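Local coordinates for protein putative glucoamylase (Bacteroides uniformis, PDB 4GL3) that is a putative glucoamylase, a hydrolase that probably releases glucose units from alpha-glucans, at residues A[123-126]-A[127-131]; A[154-157]-A[158-162]; A[161-164]-A[165-168]; A[204-207]-A[208-212]; A[401-404]-A[405-408]. One frame throughout, in Å; residues are numbered along the deposited sequence. Where two conformers were deposited one is given.

Contact 1. Residues A[123-126]-A[127-131]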
loop_
_atom_site.group_PDB
_atom_site.type_symbol
_atom_site.label_atom_id
_atom_site.label_comp_id
_atom_site.label_asym_id
_atom_site.label_seq_id
_atom_site.Cartn_x
_atom_site.Cartn_y
_atom_site.Cartn_z
ATOM N N ASP A 123 13.860 6.572 3.309
ATOM C CA ASP A 123 12.855 6.508 2.227
ATOM C C ASP A 123 11.534 6.924 2.838
ATOM O O ASP A 123 10.931 6.184 3.690
ATOM C CB ASP A 123 12.781 5.101 1.636
ATOM C CG ASP A 123 11.777 4.985 0.508
ATOM O OD1 ASP A 123 10.686 5.625 0.600
ATOM O OD2 ASP A 123 12.115 4.326 -0.492
ATOM N N ILE A 124 11.081 8.137 2.523
ATOM C CA ILE A 124 9.920 8.632 3.238
ATOM C C ILE A 124 8.594 8.109 2.714
ATOM O O ILE A 124 7.563 8.249 3.418
ATOM C CB ILE A 124 9.853 10.175 3.393
ATOM C CG1 ILE A 124 9.517 10.882 2.082
ATOM C CG2 ILE A 124 11.170 10.697 3.980
ATOM C CD1 ILE A 124 9.217 12.375 2.350
ATOM N N VAL A 125 8.587 7.549 1.500
ATOM C CA VAL A 125 7.354 6.950 0.963
ATOM C C VAL A 125 7.136 5.633 1.717
ATOM O O VAL A 125 6.068 5.392 2.265
ATOM C CB VAL A 125 7.411 6.731 -0.567
ATOM C CG1 VAL A 125 6.176 5.918 -1.012
ATOM C CG2 VAL A 125 7.524 8.096 -1.305
ATOM N N GLU A 126 8.181 4.821 1.821
ATOM C CA GLU A 126 8.080 3.567 2.582
ATOM C C GLU A 126 7.744 3.894 4.043
ATOM O O GLU A 126 6.913 3.239 4.699
ATOM C CB GLU A 126 9.386 2.785 2.502
ATOM C CG GLU A 126 9.772 2.401 1.086
ATOM C CD GLU A 126 8.937 1.274 0.518
ATOM O OE1 GLU A 126 8.587 0.363 1.321
ATOM O OE2 GLU A 126 8.679 1.297 -0.708
ATOM N N SER A 127 8.346 4.945 4.565
ATOM C CA SER A 127 8.092 5.261 5.986
ATOM C C SER A 127 6.651 5.742 6.182
ATOM O O SER A 127 6.040 5.470 7.208
ATOM C CB SER A 127 9.063 6.343 6.491
ATOM O OG SER A 127 10.374 5.823 6.603
ATOM N N ALA A 128 6.114 6.470 5.185
ATOM C CA ALA A 128 4.728 6.960 5.215
ATOM C C ALA A 128 3.743 5.765 5.226
ATOM O O ALA A 128 2.744 5.805 5.925
ATOM C CB ALA A 128 4.437 7.897 4.032
ATOM N N PHE A 129 4.033 4.718 4.461
ATOM C CA PHE A 129 3.186 3.542 4.456
ATOM C C PHE A 129 3.253 2.829 5.810
ATOM O O PHE A 129 2.217 2.333 6.341
ATOM C CB PHE A 129 3.547 2.607 3.313
ATOM C CG PHE A 129 3.375 3.206 1.943
ATOM C CD1 PHE A 129 2.346 4.126 1.659
ATOM C CD2 PHE A 129 4.210 2.810 0.921
ATOM C CE1 PHE A 129 2.181 4.644 0.355
ATOM C CE2 PHE A 129 4.072 3.340 -0.369
ATOM C CZ PHE A 129 3.082 4.270 -0.631
HETATM N N MSE A 130 4.431 2.850 6.436
HETATM C CA MSE A 130 4.542 2.327 7.814
HETATM C C MSE A 130 3.667 3.171 8.765
HETATM O O MSE A 130 2.931 2.608 9.577
HETATM C CB MSE A 130 6.001 2.211 8.303
HETATM C CG MSE A 130 6.094 1.886 9.801
HETATM SE SE MSE A 130 5.400 0.131 10.210
HETATM C CE MSE A 130 6.786 -0.882 9.409
ATOM N N PHE A 131 3.746 4.505 8.685
ATOM C CA PHE A 131 2.941 5.368 9.572
ATOM C C PHE A 131 1.446 5.233 9.283
ATOM O O PHE A 131 0.631 5.351 10.166
ATOM C CB PHE A 131 3.417 6.830 9.528
ATOM C CG PHE A 131 4.639 7.082 10.398
ATOM C CD1 PHE A 131 4.560 6.938 11.744
ATOM C CD2 PHE A 131 5.871 7.343 9.838
ATOM C CE1 PHE A 131 5.669 7.075 12.573
ATOM C CE2 PHE A 131 6.988 7.529 10.641
ATOM C CZ PHE A 131 6.882 7.380 12.016
#

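Contact 2. Residues A[154-157]-A[158-162]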
loop_
_atom_site.group_PDB
_atom_site.type_symbol
_atom_site.label_atom_id
_atom_site.label_comp_id
_atom_site.label_asym_id
_atom_site.label_seq_id
_atom_site.Cartn_x
_atom_site.Cartn_y
_atom_site.Cartn_z
ATOM N N ILE A 154 4.586 4.184 22.300
ATOM C CA ILE A 154 5.682 4.061 21.383
ATOM C C ILE A 154 5.277 4.645 20.054
ATOM O O ILE A 154 6.039 5.394 19.460
ATOM C CB ILE A 154 6.192 2.602 21.184
ATOM C CG1 ILE A 154 6.917 2.104 22.469
ATOM C CG2 ILE A 154 7.125 2.527 19.953
ATOM C CD1 ILE A 154 7.268 0.603 22.488
ATOM N N ILE A 155 4.076 4.319 19.565
ATOM C CA ILE A 155 3.649 4.805 18.238
ATOM C C ILE A 155 3.560 6.340 18.279
ATOM O O ILE A 155 3.980 6.992 17.359
ATOM C CB ILE A 155 2.295 4.198 17.779
ATOM C CG1 ILE A 155 2.484 2.719 17.382
ATOM C CG2 ILE A 155 1.700 5.012 16.637
ATOM C CD1 ILE A 155 1.215 1.932 17.110
ATOM N N ASN A 156 3.017 6.903 19.361
ATOM C CA ASN A 156 2.847 8.346 19.388
ATOM C C ASN A 156 4.217 9.045 19.337
ATOM O O ASN A 156 4.357 10.042 18.682
ATOM C CB ASN A 156 2.089 8.821 20.615
ATOM C CG ASN A 156 1.614 10.275 20.460
ATOM O OD1 ASN A 156 0.867 10.632 19.522
ATOM N ND2 ASN A 156 2.057 11.093 21.336
ATOM N N ASN A 157 5.201 8.501 20.057
ATOM C CA ASN A 157 6.555 9.039 20.033
ATOM C C ASN A 157 7.228 8.920 18.653
ATOM O O ASN A 157 7.842 9.882 18.160
ATOM C CB ASN A 157 7.391 8.361 21.122
ATOM C CG ASN A 157 8.789 8.885 21.180
ATOM O OD1 ASN A 157 9.718 8.210 20.730
ATOM N ND2 ASN A 157 8.951 10.104 21.685
ATOM N N LEU A 158 7.106 7.762 18.008
ATOM C CA LEU A 158 7.563 7.600 16.614
ATOM C C LEU A 158 6.904 8.606 15.693
ATOM O O LEU A 158 7.570 9.278 14.866
ATOM C CB LEU A 158 7.292 6.179 16.093
ATOM C CG LEU A 158 8.167 5.074 16.655
ATOM C CD1 LEU A 158 7.698 3.737 16.083
ATOM C CD2 LEU A 158 9.627 5.329 16.310
ATOM N N TRP A 159 5.590 8.742 15.824
ATOM C CA TRP A 159 4.863 9.698 14.991
ATOM C C TRP A 159 5.361 11.136 15.235
ATOM O O TRP A 159 5.593 11.862 14.279
ATOM C CB TRP A 159 3.363 9.570 15.262
ATOM C CG TRP A 159 2.475 10.644 14.714
ATOM C CD1 TRP A 159 1.572 11.394 15.435
ATOM C CD2 TRP A 159 2.302 11.032 13.346
ATOM N NE1 TRP A 159 0.881 12.241 14.598
ATOM C CE2 TRP A 159 1.313 12.037 13.316
ATOM C CE3 TRP A 159 2.918 10.668 12.151
ATOM C CZ2 TRP A 159 0.948 12.684 12.148
ATOM C CZ3 TRP A 159 2.532 11.293 10.980
ATOM C CH2 TRP A 159 1.559 12.305 10.987
ATOM N N ARG A 160 5.533 11.539 16.504
ATOM C CA ARG A 160 6.023 12.883 16.796
ATOM C C ARG A 160 7.497 13.115 16.332
ATOM O O ARG A 160 7.860 14.238 16.011
ATOM C CB ARG A 160 5.862 13.247 18.267
ATOM C CG ARG A 160 4.392 13.372 18.715
ATOM C CD ARG A 160 4.309 13.543 20.222
ATOM N NE ARG A 160 4.876 14.839 20.561
ATOM C CZ ARG A 160 4.243 15.997 20.415
ATOM N NH1 ARG A 160 2.993 16.051 19.954
ATOM N NH2 ARG A 160 4.882 17.101 20.719
ATOM N N GLN A 161 8.270 12.050 16.189
ATOM C CA GLN A 161 9.681 12.161 15.782
ATOM C C GLN A 161 9.898 12.156 14.253
ATOM O O GLN A 161 11.035 12.386 13.802
ATOM C CB GLN A 161 10.515 11.072 16.459
ATOM C CG GLN A 161 10.705 11.214 17.950
ATOM C CD GLN A 161 11.712 10.173 18.529
ATOM O OE1 GLN A 161 11.893 9.071 17.994
ATOM N NE2 GLN A 161 12.382 10.539 19.603
ATOM N N ALA A 162 8.829 11.934 13.462
ATOM C CA ALA A 162 8.960 11.824 12.007
ATOM C C ALA A 162 9.038 13.244 11.429
ATOM O O ALA A 162 8.046 13.960 11.463
ATOM C CB ALA A 162 7.813 11.056 11.376
HETATM O O HOH W 1 1.224 14.092 19.819
#

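Contact 3. Residues A[161-164]-A[165-168]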
loop_
_atom_site.group_PDB
_atom_site.type_symbol
_atom_site.label_atom_id
_atom_site.label_comp_id
_atom_site.label_asym_id
_atom_site.label_seq_id
_atom_site.Cartn_x
_atom_site.Cartn_y
_atom_site.Cartn_z
ATOM N N GLN A 161 8.270 12.050 16.189
ATOM C CA GLN A 161 9.681 12.161 15.782
ATOM C C GLN A 161 9.898 12.156 14.253
ATOM O O GLN A 161 11.035 12.386 13.802
ATOM C CB GLN A 161 10.515 11.072 16.459
ATOM C CG GLN A 161 10.705 11.214 17.950
ATOM C CD GLN A 161 11.712 10.173 18.529
ATOM O OE1 GLN A 161 11.893 9.071 17.994
ATOM N NE2 GLN A 161 12.382 10.539 19.603
ATOM N N ALA A 162 8.829 11.934 13.462
ATOM C CA ALA A 162 8.960 11.824 12.007
ATOM C C ALA A 162 9.038 13.244 11.429
ATOM O O ALA A 162 8.046 13.960 11.463
ATOM C CB ALA A 162 7.813 11.056 11.376
ATOM N N GLU A 163 10.217 13.618 10.885
ATOM C CA GLU A 163 10.506 15.020 10.476
ATOM C C GLU A 163 10.119 15.305 9.020
ATOM O O GLU A 163 10.974 15.547 8.155
ATOM C CB GLU A 163 11.981 15.363 10.697
ATOM C CG GLU A 163 12.451 15.341 12.149
ATOM C CD GLU A 163 13.974 15.358 12.216
ATOM O OE1 GLU A 163 14.610 16.201 11.515
ATOM O OE2 GLU A 163 14.530 14.484 12.912
ATOM N N TRP A 164 8.818 15.291 8.746
ATOM C CA TRP A 164 8.331 15.465 7.359
ATOM C C TRP A 164 8.932 16.722 6.693
ATOM O O TRP A 164 9.408 16.659 5.548
ATOM C CB TRP A 164 6.786 15.505 7.325
ATOM C CG TRP A 164 6.201 14.299 7.987
ATOM C CD1 TRP A 164 5.689 14.227 9.232
ATOM C CD2 TRP A 164 6.121 12.984 7.434
ATOM N NE1 TRP A 164 5.324 12.934 9.531
ATOM C CE2 TRP A 164 5.568 12.148 8.432
ATOM C CE3 TRP A 164 6.488 12.422 6.200
ATOM C CZ2 TRP A 164 5.375 10.769 8.237
ATOM C CZ3 TRP A 164 6.316 11.060 5.997
ATOM C CH2 TRP A 164 5.765 10.231 7.019
ATOM N N ASN A 165 8.916 17.833 7.408
ATOM C CA ASN A 165 9.297 19.090 6.770
ATOM C C ASN A 165 10.773 19.172 6.413
ATOM O O ASN A 165 11.125 19.922 5.499
ATOM C CB ASN A 165 8.884 20.337 7.550
ATOM C CG ASN A 165 8.919 21.580 6.678
ATOM O OD1 ASN A 165 8.266 21.623 5.644
ATOM N ND2 ASN A 165 9.680 22.607 7.098
ATOM N N PHE A 166 11.627 18.386 7.086
ATOM C CA PHE A 166 13.038 18.282 6.685
ATOM C C PHE A 166 13.165 17.895 5.201
ATOM O O PHE A 166 14.075 18.353 4.527
ATOM C CB PHE A 166 13.738 17.249 7.574
ATOM C CG PHE A 166 15.171 16.981 7.198
ATOM C CD1 PHE A 166 16.179 17.907 7.532
ATOM C CD2 PHE A 166 15.507 15.873 6.452
ATOM C CE1 PHE A 166 17.487 17.654 7.193
ATOM C CE2 PHE A 166 16.824 15.645 6.083
ATOM C CZ PHE A 166 17.794 16.523 6.490
ATOM N N PHE A 167 12.247 17.044 4.713
ATOM C CA PHE A 167 12.316 16.497 3.385
ATOM C C PHE A 167 11.834 17.426 2.291
ATOM O O PHE A 167 11.834 17.050 1.090
ATOM C CB PHE A 167 11.660 15.091 3.334
ATOM C CG PHE A 167 12.384 14.098 4.173
ATOM C CD1 PHE A 167 12.153 14.002 5.541
ATOM C CD2 PHE A 167 13.405 13.342 3.631
ATOM C CE1 PHE A 167 12.911 13.137 6.326
ATOM C CE2 PHE A 167 14.096 12.445 4.377
ATOM C CZ PHE A 167 13.854 12.342 5.740
ATOM N N THR A 168 11.425 18.633 2.674
ATOM C CA THR A 168 11.163 19.661 1.718
ATOM C C THR A 168 12.423 20.437 1.244
ATOM O O THR A 168 12.341 21.194 0.246
ATOM C CB THR A 168 10.148 20.708 2.207
ATOM O OG1 THR A 168 10.705 21.476 3.270
ATOM C CG2 THR A 168 8.815 20.084 2.604
#

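Contact 4. Residues A[204-207]-A[208-212]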
loop_
_atom_site.group_PDB
_atom_site.type_symbol
_atom_site.label_atom_id
_atom_site.label_comp_id
_atom_site.label_asym_id
_atom_site.label_seq_id
_atom_site.Cartn_x
_atom_site.Cartn_y
_atom_site.Cartn_z
ATOM N N ALA A 204 1.229 17.072 6.237
ATOM C CA ALA A 204 0.329 18.170 6.615
ATOM C C ALA A 204 -0.248 17.938 8.006
ATOM O O ALA A 204 -0.639 18.913 8.670
ATOM C CB ALA A 204 -0.826 18.324 5.609
ATOM N N SER A 205 -0.318 16.660 8.404
ATOM C CA SER A 205 -0.942 16.234 9.674
ATOM C C SER A 205 -0.009 16.289 10.888
ATOM O O SER A 205 -0.464 16.243 12.032
ATOM C CB SER A 205 -1.475 14.795 9.560
ATOM O OG SER A 205 -2.397 14.629 8.491
ATOM N N SER A 206 1.290 16.372 10.655
ATOM C CA SER A 206 2.283 16.304 11.757
ATOM C C SER A 206 2.064 17.350 12.832
ATOM O O SER A 206 1.898 18.544 12.517
ATOM C CB SER A 206 3.710 16.467 11.207
ATOM O OG SER A 206 4.676 16.347 12.250
ATOM N N PRO A 207 2.056 16.932 14.113
ATOM C CA PRO A 207 1.958 17.913 15.180
ATOM C C PRO A 207 3.287 18.620 15.467
ATOM O O PRO A 207 3.303 19.569 16.229
ATOM C CB PRO A 207 1.565 17.062 16.397
ATOM C CG PRO A 207 2.225 15.741 16.120
ATOM C CD PRO A 207 1.998 15.556 14.647
ATOM N N THR A 208 4.385 18.164 14.869
ATOM C CA THR A 208 5.709 18.595 15.284
ATOM C C THR A 208 6.567 19.109 14.145
ATOM O O THR A 208 7.290 20.039 14.341
ATOM C CB THR A 208 6.430 17.405 15.937
ATOM O OG1 THR A 208 6.178 16.241 15.139
ATOM C CG2 THR A 208 5.896 17.168 17.402
ATOM N N TYR A 209 6.486 18.512 12.960
ATOM C CA TYR A 209 7.294 18.924 11.802
ATOM C C TYR A 209 6.413 19.006 10.535
ATOM O O TYR A 209 6.687 18.352 9.543
ATOM C CB TYR A 209 8.385 17.886 11.580
ATOM C CG TYR A 209 9.302 17.720 12.747
ATOM C CD1 TYR A 209 10.358 18.630 12.958
ATOM C CD2 TYR A 209 9.121 16.671 13.669
ATOM C CE1 TYR A 209 11.211 18.502 14.056
ATOM C CE2 TYR A 209 9.966 16.538 14.773
ATOM C CZ TYR A 209 11.014 17.434 14.947
ATOM O OH TYR A 209 11.848 17.328 16.025
ATOM N N PRO A 210 5.337 19.776 10.588
ATOM C CA PRO A 210 4.391 19.823 9.450
ATOM C C PRO A 210 4.934 20.612 8.249
ATOM O O PRO A 210 5.791 21.501 8.409
ATOM C CB PRO A 210 3.192 20.577 10.011
ATOM C CG PRO A 210 3.795 21.480 11.052
ATOM C CD PRO A 210 4.914 20.639 11.689
ATOM N N ILE A 211 4.432 20.262 7.079
ATOM C CA ILE A 211 4.672 21.020 5.839
ATOM C C ILE A 211 3.718 22.202 5.707
ATOM O O ILE A 211 2.611 22.194 6.233
ATOM C CB ILE A 211 4.594 20.106 4.591
ATOM C CG1 ILE A 211 3.152 19.527 4.436
ATOM C CG2 ILE A 211 5.638 18.991 4.653
ATOM C CD1 ILE A 211 2.872 18.915 3.102
ATOM N N ALA A 212 4.167 23.239 5.005
ATOM C CA ALA A 212 3.297 24.331 4.593
ATOM C C ALA A 212 2.282 23.805 3.544
ATOM O O ALA A 212 2.543 22.849 2.827
ATOM C CB ALA A 212 4.134 25.515 4.032
#

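Contact 5. Residues A[401-404]-A[405-408]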
loop_
_atom_site.group_PDB
_atom_site.type_symbol
_atom_site.label_atom_id
_atom_site.label_comp_id
_atom_site.label_asym_id
_atom_site.label_seq_id
_atom_site.Cartn_x
_atom_site.Cartn_y
_atom_site.Cartn_z
HETATM N N MSE A 401 -8.928 7.137 9.707
HETATM C CA MSE A 401 -9.619 8.407 9.536
HETATM C C MSE A 401 -10.064 8.980 10.897
HETATM O O MSE A 401 -10.372 10.181 10.993
HETATM C CB MSE A 401 -10.831 8.253 8.621
HETATM C CG MSE A 401 -10.500 7.856 7.203
HETATM SE SE MSE A 401 -9.435 9.182 6.259
HETATM C CE MSE A 401 -10.814 10.378 5.667
ATOM N N SER A 402 -10.091 8.141 11.944
ATOM C CA SER A 402 -10.403 8.616 13.282
ATOM C C SER A 402 -9.246 9.344 13.952
ATOM O O SER A 402 -9.446 9.926 15.002
ATOM C CB SER A 402 -10.860 7.466 14.224
ATOM O OG SER A 402 -9.711 6.728 14.685
ATOM N N HIS A 403 -8.031 9.263 13.431
ATOM C CA HIS A 403 -6.901 9.871 14.128
ATOM C C HIS A 403 -6.977 11.419 14.067
ATOM O O HIS A 403 -7.060 11.986 12.993
ATOM C CB HIS A 403 -5.583 9.402 13.527
ATOM C CG HIS A 403 -4.402 9.683 14.405
ATOM N ND1 HIS A 403 -3.868 10.949 14.560
ATOM C CD2 HIS A 403 -3.658 8.861 15.184
ATOM C CE1 HIS A 403 -2.843 10.889 15.395
ATOM N NE2 HIS A 403 -2.694 9.634 15.787
ATOM N N PRO A 404 -6.953 12.091 15.215
ATOM C CA PRO A 404 -7.156 13.531 15.190
ATOM C C PRO A 404 -6.103 14.350 14.421
ATOM O O PRO A 404 -6.421 15.441 13.958
ATOM C CB PRO A 404 -7.141 13.919 16.672
ATOM C CG PRO A 404 -6.350 12.851 17.337
ATOM C CD PRO A 404 -6.778 11.600 16.592
ATOM N N ASP A 405 -4.876 13.871 14.311
ATOM C CA ASP A 405 -3.886 14.590 13.514
ATOM C C ASP A 405 -4.196 14.422 11.991
ATOM O O ASP A 405 -4.033 15.376 11.212
ATOM C CB ASP A 405 -2.462 14.138 13.826
ATOM C CG ASP A 405 -1.956 14.592 15.187
ATOM O OD1 ASP A 405 -2.392 15.625 15.701
ATOM O OD2 ASP A 405 -1.089 13.890 15.729
ATOM N N VAL A 406 -4.661 13.235 11.587
ATOM C CA VAL A 406 -5.037 12.961 10.183
ATOM C C VAL A 406 -6.193 13.916 9.820
ATOM O O VAL A 406 -6.152 14.613 8.800
ATOM C CB VAL A 406 -5.404 11.488 9.936
ATOM C CG1 VAL A 406 -6.034 11.292 8.559
ATOM C CG2 VAL A 406 -4.191 10.566 10.106
ATOM N N GLN A 407 -7.194 14.023 10.680
ATOM C CA GLN A 407 -8.276 14.954 10.422
ATOM C C GLN A 407 -7.795 16.401 10.316
ATOM O O GLN A 407 -8.274 17.128 9.472
ATOM C CB GLN A 407 -9.398 14.840 11.458
ATOM C CG GLN A 407 -10.029 13.449 11.449
ATOM C CD GLN A 407 -11.304 13.329 12.266
ATOM O OE1 GLN A 407 -11.821 14.319 12.779
ATOM N NE2 GLN A 407 -11.843 12.107 12.341
ATOM N N LYS A 408 -6.853 16.810 11.155
ATOM C CA LYS A 408 -6.310 18.178 11.073
ATOM C C LYS A 408 -5.586 18.389 9.769
ATOM O O LYS A 408 -5.762 19.412 9.146
ATOM C CB LYS A 408 -5.374 18.547 12.246
ATOM C CG LYS A 408 -6.123 18.788 13.535
ATOM C CD LYS A 408 -5.214 18.875 14.761
ATOM C CE LYS A 408 -6.037 18.844 16.057
ATOM N NZ LYS A 408 -5.189 19.181 17.239
#

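Contact 1. Residues A[123-126]-A[127-131]
Asp123 O is gripped twice by Ser127. The hydroxyl OG of Ser127 donates to Asp123 O over 3.0 Å, and the backbone N of Ser127 donates to the same Asp123 O, also at 3.0 Å. The two donors come from opposite faces of the carbonyl plane. OG lies beside its own backbone N (chi1 -71°), which turns it back down the helix to this carbonyl. It has a further bond to the backbone N of Trp101. The side chain of Asp123 caps the same turn. Its OD1 takes a nearly straight bond from Glu126 N at 2.9 Å, met from above the carboxylate plane, and a weak one from Val125 N. OD2 has a weak bond to Trp176. Glu126 turns its carboxylate elsewhere: OE1 accepts from Gly55 N, and OE2 bonds a Tris molecule, probably from the crystallisation liquor. One turn on, Val125 and Phe129 lie side by side and point the same way. Val125 CG1 lies 3.4 Å from Phe129 CE2 and close to CZ as well. Val125 O sits over one ring face of Phe129, offset toward the rim, while accepting from Phe129 N at 3.1 Å. Ala128 N to Ile124 O and Met130 N to Glu126 O complete the i to i+4 ladder. Buried Asp123, bonded to N-H groups of the first turn, is a classic N-cap, here starting helix 124-140.

Contact 2. Residues A[154-157]-A[158-162]
Backbone bonds join the two segments first. Leu158 N donates to Ile154 O at 3.0 Å in an almost straight line, and Trp159 N reaches Ile155 O at 2.8 Å. Arg160 N and Gln161 N follow on Asn156 O and Asn157 O; the last bond is more bent, at 132°. Apolar packing is light. Ile154 and Leu158 lie side by side, with Ile154 CG2 4.1 Å from Leu158 CD1. Polar side chains also meet one turn apart. Asn156 ND2 rests against the aliphatic part of Arg160, 3.5 Å from Arg160 CD. The Arg160 chain bends at chi3 (68°), and its NH1 donates to a water at 2.6 Å that lies in the guanidinium plane. The same water takes a weak bond from Asn156 ND2. The indole of Trp159 reaches off this helix, and its NE1 bonds Asp405 OD2. Ile154 faces helix 75-90, and Ile155 faces helix 124-140. These are the last two turns of an amphipathic helix, 146-161, with apolar residues against neighbouring helices and amide and guanidinium groups on the outer side.

Contact 3. Residues A[161-164]-A[165-168]
An inverse gamma turn centred on Glu163 leads straight into a short 3-10 turn, in the loop after helix 146-161. Trp164 N closes the gamma turn with a weak bond to Ala162 O at 3.1 Å. The 3-10 turn then runs on i to i+3 bonds. Phe166 N donates weakly to Glu163 O, and Phe167 N donates to Trp164 O at 3.0 Å. The latter comes from above the carbonyl plane. Thr168 uses both N and OG1 on Asn165 O; the OG1 of Thr168 reaches Asn165 O at 2.7 Å, in the carbonyl plane. This pair holds Thr168 to the carbonyl of Asn165. Side chains meet mainly through their stems. Glu163 CB lies 4.0 Å from Phe166 CB, and their carboxylate and ring planes stand 70° apart. Phe166 CG is anti to its N (chi1 176°), which carries the ring away from the turn to His98, Trp178 and Trp184. Glu163 OE1 also bonds His98. Phe167 turns its ring edge to the backbone, with CD1 3.3 Å from Glu163 O. Over the centre of one face of Phe167 stands Phe166 CD2. Phe167 also packs on Ile124 of helix 124-140. With an alanine at Phe167 the ring edge against Glu163 O would be gone, and Phe166 and Ile124 would probably each lose a packing partner. Trp164 packs on Ala128 of the same helix and on the ring of Trp159.

Contact 4. Residues A[204-207]-A[208-212]
This is a tight reversal of the chain just after helix 197-205, in which one serine hydroxyl holds the bend. Ser206 is the first residue to leave helical geometry, and the segments 204-207 and 208-211 run 167° apart. Ser206 OG accepts two backbone bonds. Tyr209 N donates to Ser206 OG at 2.9 Å and Thr208 N at 3.2 Å, both nearly straight. The bond from Thr208 N makes an ST turn. OG stands anti to its own N (chi1 -178°), which puts it inside the bend, facing those two N-H groups. Pro207 forms the outer corner. Its ring lies alongside Thr208, the two pointing the same way, and Pro207 CG is 3.5 Å from Thr208 N. Thr208 OG1 finds its main partner in Arg160 O, at the end of helix 146-161. The returning arm packs back on the first. Pro210 CB meets Ser206 O at 3.5 Å. Ile211 CG1 sits in the tight place between N and carbonyl carbon (chi1 64°) and comes 3.6 Å from Ala204 N. Arg412 NH1 bonds both Ala204 O and Ile211 O and so links the two arms. Trp164 packs on Ser206. The bend is thus held largely by side-chain-to-backbone bonds: a buried hydroxyl takes up two N-H groups and an arginine two carbonyls, beside a backbone bond of Ile211 to Gly203.

Contact 5. Residues A[401-404]-A[405-408]
Pro404, His403 and Asp405 carry most of this contact, at the start of helix 404-412. His403 is the N-cap. Its ring nitrogen ND1 accepts from Asp405 N at 3.1 Å, with the donor near the ring plane, tilted 17° from it. CG of His403 is anti to the backbone N (chi1 -164°), which swings the ring round to this N-H. The ring also runs alongside the Asp405 side chain, the two pointing the same way. His403 CE1 is 3.5 Å from Asp405 OD2, and the ring and carboxylate planes are 46° apart. Asp405 OD2 has its hydrogen-bond partner in Trp159 NE1. Nearer the backbone, His403 CB touches Val406 CG2 at 3.9 Å. Pro404 takes the first turn of the helix, where no N-H of its own is needed. Pro404 O accepts from Lys408 N at 3.1 Å. The aliphatic chain of Lys408 passes the same carbonyl, and Lys408 CG lies 3.4 Å from Pro404 O. Gln407 makes a bridge back across the bend to Met401. Its NE2 donates to Met401 O at 2.8 Å, in the plane of both the carbonyl and the amide, while Gln407 N donates to His403 O. With an alanine here in place of Gln407, Met401 O is likely to lose this donor and the bend its side-chain tie. The bend joins helix 395-401 to helix 404-412. His403 and Val406 rest on Leu135 of helix 124-140, His403 and Trp159 of helix 146-161 meet edge-to-face, and Asp405 touches Pro207 after helix 197-205.

Overall arrangement
Contact 1 is the deeply buried one, its centre about 10 Å from the centre of the chain; the other four lie nearer the surface and are partly buried. Contacts 1 and 5 both start helices with side-chain caps, an aspartate in one and a histidine in the other. Buried contact 1 adds apolar and aromatic packing to its cap. Contact 2 ends a helix and turns amide and guanidinium groups outward. Contact 3 continues from it, sharing Gln161 and Ala162. Contact 4 follows another helix end, and both 3 and 4 rely on turn bonds. Asn165 N probably bonds Tyr209 O, joining contacts 3 and 4. Phe131 of contact 1 packs on contacts 2 and 3.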